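Local structure of Lmo2349 protein (Listeria monocytogenes, 4GVO) at residues M56-L61 and V73-E78. The protein probably serves as the extracellular substrate-binding component of an L-cystine ABC transporter, capturing amino acid ligands for uptake. Sequence-based numbering, arbitrary orientation.
Sequences MDFSNL and VAHQME. With HIS (histidine), chain E.
Phe-58, Leu-61, Val-73, His-75 and Met-77 form a buried, largely apolar contact at the amino acid pocket of a family 3 solute-binding protein, with a periplasmic-binding-protein fold; Phe-58, His-75 and Met-77 belong to the pocket, while Leu-61 and Val-73 pack behind it. Residues 56-61 link strand 49-55 to helix 61-66, and residues 73-78 leave strand 72-73 on the way to helix 81-86, so two loops that follow strands each paired in parallel with strand 9-15 meet beside the ligand. The central pair is Phe-58 and His-75. Their ring centroids lie 4.7 Å apart with planes at 47°, neither a stack nor an edge-to-face pair; Phe-58 CD1 sits over the centre of one His-75 face. With CG anti to the backbone N (chi1 169°), the Phe-58 ring reaches both that imidazole and the bound histidine, which lie on the same side of its plane; the ligand CD2 is over the phenyl centre. The thioether of Met-77 meets the same phenyl at its edge, a Met-aromatic contact: SD is 3.7 Å from Phe-58 CE1 and near the ring plane. Bends at chi2 and chi3 fold the methionine chain so that its end approaches the ring. Deeper in, the Leu-61 branch CD1 packs on His-75 CB at 3.6 Å and on Val-73 CG1 at 3.9 Å, tying the first turn of helix 61-66 to the end of the strand. Beyond the apolar patch, residues 76-78 present polar atoms to the ligand's amino acid end. Gln-76 O and Glu-78 OE2 lie close to its N. Asn-128 N and Arg-83 NH1 are also hydrogen-bonded to the ligand. Glu-78 OE1 accepts a hydrogen bond from Asn-128 ND2, which would help position the carboxylate beside the ligand. The backbone of Glu-78 grips the ligand carboxylate: its N donates to histidine O over 2.8 Å, nearly straight at 174°.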
ATOM      1  N   MET A  56       9.787   6.532  -7.659  1.00  8.97           N
ATOM      2  CA  MET A  56       8.857   7.118  -8.634  1.00  9.43           C
ATOM      3  C   MET A  56       7.542   7.390  -7.945  1.00  9.31           C
ATOM      4  O   MET A  56       7.322   6.951  -6.809  1.00  9.88           O
ATOM      5  CB  MET A  56       8.711   6.249  -9.900  1.00 10.32           C
ATOM      6  CG  MET A  56       8.092   4.921  -9.604  1.00 10.30           C
ATOM      7  SD  MET A  56       8.190   3.830 -11.003  1.00 10.89           S
ATOM      8  CE  MET A  56       9.962   3.458 -11.042  1.00 11.53           C
ATOM      9  N   ASP A  57       6.665   8.097  -8.628  1.00  9.29           N
ATOM     10  CA  ASP A  57       5.278   8.220  -8.166  1.00  9.51           C
ATOM     11  C   ASP A  57       4.668   6.810  -8.066  1.00  9.48           C
ATOM     12  O   ASP A  57       4.879   5.964  -8.961  1.00  8.83           O
ATOM     13  CB  ASP A  57       4.444   9.027  -9.142  1.00 11.66           C
ATOM     14  CG  ASP A  57       4.780  10.528  -9.138  1.00 15.06           C
ATOM     15  OD1 ASP A  57       5.097  11.094  -8.058  1.00 17.87           O
ATOM     16  OD2 ASP A  57       4.694  11.139 -10.229  1.00 22.51           O
ATOM     17  N   PHE A  58       3.856   6.607  -7.031  1.00  9.16           N
ATOM     18  CA  PHE A  58       3.130   5.336  -6.899  1.00  8.56           C
ATOM     19  C   PHE A  58       2.406   4.976  -8.196  1.00  8.16           C
ATOM     20  O   PHE A  58       2.424   3.805  -8.615  1.00  8.45           O
ATOM     21  CB  PHE A  58       2.162   5.431  -5.715  1.00  8.90           C
ATOM     22  CG  PHE A  58       1.187   4.293  -5.645  1.00 10.18           C
ATOM     23  CD1 PHE A  58       1.635   3.028  -5.305  1.00 11.69           C
ATOM     24  CD2 PHE A  58      -0.113   4.471  -6.063  1.00 11.42           C
ATOM     25  CE1 PHE A  58       0.774   1.954  -5.330  1.00 12.50           C
ATOM     26  CE2 PHE A  58      -0.986   3.410  -6.052  1.00 11.51           C
ATOM     27  CZ  PHE A  58      -0.540   2.140  -5.723  1.00 12.52           C
ATOM     28  N   SER A  59       1.772   5.950  -8.828  1.00  9.23           N
ATOM     29  CA  SER A  59       0.979   5.691 -10.028  1.00  9.24           C
ATOM     30  C   SER A  59       1.770   5.195 -11.219  1.00  8.22           C
ATOM     31  O   SER A  59       1.160   4.686 -12.157  1.00 10.34           O
ATOM     32  CB  SER A  59       0.241   6.946 -10.425  1.00  9.91           C
ATOM     33  OG  SER A  59       1.143   8.012 -10.716  1.00 11.86           O
ATOM     34  N   ASN A  60       3.105   5.315 -11.181  1.00  8.66           N
ATOM     35  CA  ASN A  60       3.929   4.831 -12.268  1.00  8.98           C
ATOM     36  C   ASN A  60       4.535   3.471 -12.024  1.00  9.44           C
ATOM     37  O   ASN A  60       5.153   2.926 -12.924  1.00  9.05           O
ATOM     38  CB  ASN A  60       5.106   5.814 -12.509  1.00  9.14           C
ATOM     39  CG  ASN A  60       5.767   5.607 -13.855  1.00 10.48           C
ATOM     40  OD1 ASN A  60       5.106   5.661 -14.889  1.00 12.79           O
ATOM     41  ND2 ASN A  60       7.088   5.392 -13.836  1.00 13.37           N
ATOM     42  N   LEU A  61       4.359   2.895 -10.826  1.00  8.08           N
ATOM     43  CA  LEU A  61       5.116   1.702 -10.478  1.00  8.46           C
ATOM     44  C   LEU A  61       4.798   0.510 -11.399  1.00  8.52           C
ATOM     45  O   LEU A  61       5.698  -0.165 -11.899  1.00  8.84           O
ATOM     46  CB  LEU A  61       4.887   1.307  -9.027  1.00  8.82           C
ATOM     47  CG  LEU A  61       5.580   2.179  -8.005  1.00  9.23           C
ATOM     48  CD1 LEU A  61       4.979   1.881  -6.620  1.00 11.87           C
ATOM     49  CD2 LEU A  61       7.093   1.934  -8.014  1.00 11.38           C
ATOM     50  N   VAL A  73       8.325  -4.585  -7.695  1.00  8.40           N
ATOM     51  CA  VAL A  73       7.694  -3.404  -7.055  1.00  8.08           C
ATOM     52  C   VAL A  73       7.429  -3.754  -5.600  1.00  8.07           C
ATOM     53  O   VAL A  73       6.892  -4.848  -5.305  1.00  9.44           O
ATOM     54  CB  VAL A  73       6.404  -3.006  -7.790  1.00  8.21           C
ATOM     55  CG1 VAL A  73       5.586  -1.995  -6.984  1.00  8.93           C
ATOM     56  CG2 VAL A  73       6.749  -2.436  -9.168  1.00 10.53           C
ATOM     57  N   ALA A  74       7.797  -2.820  -4.722  1.00  8.94           N
ATOM     58  CA  ALA A  74       7.539  -2.892  -3.262  1.00  8.69           C
ATOM     59  C   ALA A  74       6.855  -1.624  -2.816  1.00  9.03           C
ATOM     60  O   ALA A  74       7.500  -0.587  -2.755  1.00 11.51           O
ATOM     61  CB  ALA A  74       8.863  -3.051  -2.512  1.00 10.72           C
ATOM     62  N   HIS A  75       5.541  -1.669  -2.615  1.00  8.96           N
ATOM     63  CA  HIS A  75       4.793  -0.526  -2.173  1.00  8.08           C
ATOM     64  C   HIS A  75       3.486  -0.961  -1.555  1.00  7.73           C
ATOM     65  O   HIS A  75       2.419  -0.534  -1.985  1.00  8.49           O
ATOM     66  CB  HIS A  75       4.539   0.442  -3.355  1.00  9.23           C
ATOM     67  CG  HIS A  75       4.144   1.848  -2.943  1.00  8.55           C
ATOM     68  ND1 HIS A  75       2.985   2.148  -2.277  1.00  9.73           N
ATOM     69  CD2 HIS A  75       4.812   3.060  -3.123  1.00  8.29           C
ATOM     70  CE1 HIS A  75       2.953   3.488  -2.041  1.00  9.78           C
ATOM     71  NE2 HIS A  75       4.035   4.044  -2.579  1.00  9.68           N
ATOM     72  N   GLN A  76       3.556  -1.859  -0.585  1.00  8.20           N
ATOM     73  CA  GLN A  76       2.339  -2.368   0.067  1.00  7.59           C
ATOM     74  C   GLN A  76       1.323  -2.871  -0.962  1.00  7.59           C
ATOM     75  O   GLN A  76       0.115  -2.586  -0.864  1.00  8.27           O
ATOM     76  CB  GLN A  76       1.752  -1.325   0.989  1.00  8.07           C
ATOM     77  CG  GLN A  76       2.595  -1.089   2.240  1.00  7.57           C
ATOM     78  CD  GLN A  76       2.531  -2.258   3.195  1.00  8.63           C
ATOM     79  OE1 GLN A  76       1.444  -2.678   3.591  1.00  9.77           O
ATOM     80  NE2 GLN A  76       3.692  -2.806   3.539  1.00  9.70           N
ATOM     81  N   MET A  77       1.794  -3.615  -1.970  1.00  7.44           N
ATOM     82  CA  MET A  77       0.905  -3.975  -3.080  1.00  8.22           C
ATOM     83  C   MET A  77      -0.013  -5.147  -2.717  1.00  6.86           C
ATOM     84  O   MET A  77       0.441  -6.266  -2.446  1.00  8.64           O
ATOM     85  CB  MET A  77       1.703  -4.338  -4.349  1.00  9.41           C
ATOM     86  CG  MET A  77       2.593  -3.189  -4.839  1.00  9.06           C
ATOM     87  SD  MET A  77       1.725  -1.672  -5.235  1.00 11.11           S
ATOM     88  CE  MET A  77       1.089  -2.078  -6.862  1.00 13.65           C
ATOM     89  N   GLU A  78      -1.315  -4.858  -2.772  1.00  7.59           N
ATOM     90  CA  GLU A  78      -2.359  -5.828  -2.547  1.00  8.20           C
ATOM     91  C   GLU A  78      -2.515  -6.772  -3.702  1.00  8.73           C
ATOM     92  O   GLU A  78      -2.550  -6.353  -4.863  1.00  9.35           O
ATOM     93  CB  GLU A  78      -3.667  -5.074  -2.316  1.00  9.05           C
ATOM     94  CG  GLU A  78      -3.726  -4.311  -0.995  1.00  9.53           C
ATOM     95  CD  GLU A  78      -4.848  -3.257  -1.018  1.00  9.47           C
ATOM     96  OE1 GLU A  78      -6.038  -3.661  -1.074  1.00 11.61           O
ATOM     97  OE2 GLU A  78      -4.560  -2.046  -1.019  1.00 10.88           O
TER
HETATM   98  N   HIS E 703      -2.024  -1.043  -1.014  0.60 10.19           N
HETATM   99  CA  HIS E 703      -2.125  -0.214  -2.255  0.60 10.85           C
HETATM  100  C   HIS E 703      -2.379  -1.027  -3.480  0.60 10.65           C
HETATM  101  O   HIS E 703      -2.257  -2.259  -3.413  0.60 11.19           O
HETATM  102  CB  HIS E 703      -0.861   0.605  -2.442  0.60 11.26           C
HETATM  103  CG  HIS E 703      -0.906   1.907  -1.700  0.60 15.00           C
HETATM  104  ND1 HIS E 703      -0.988   1.946  -0.362  0.60 17.47           N
HETATM  105  CD2 HIS E 703      -0.957   3.250  -2.143  0.60 15.57           C
HETATM  106  CE1 HIS E 703      -1.073   3.242   0.031  0.60 16.70           C
HETATM  107  NE2 HIS E 703      -1.025   4.018  -1.061  0.60 17.54           N
HETATM  108  OXT HIS E 703      -2.723  -0.454  -4.540  0.60 10.92           O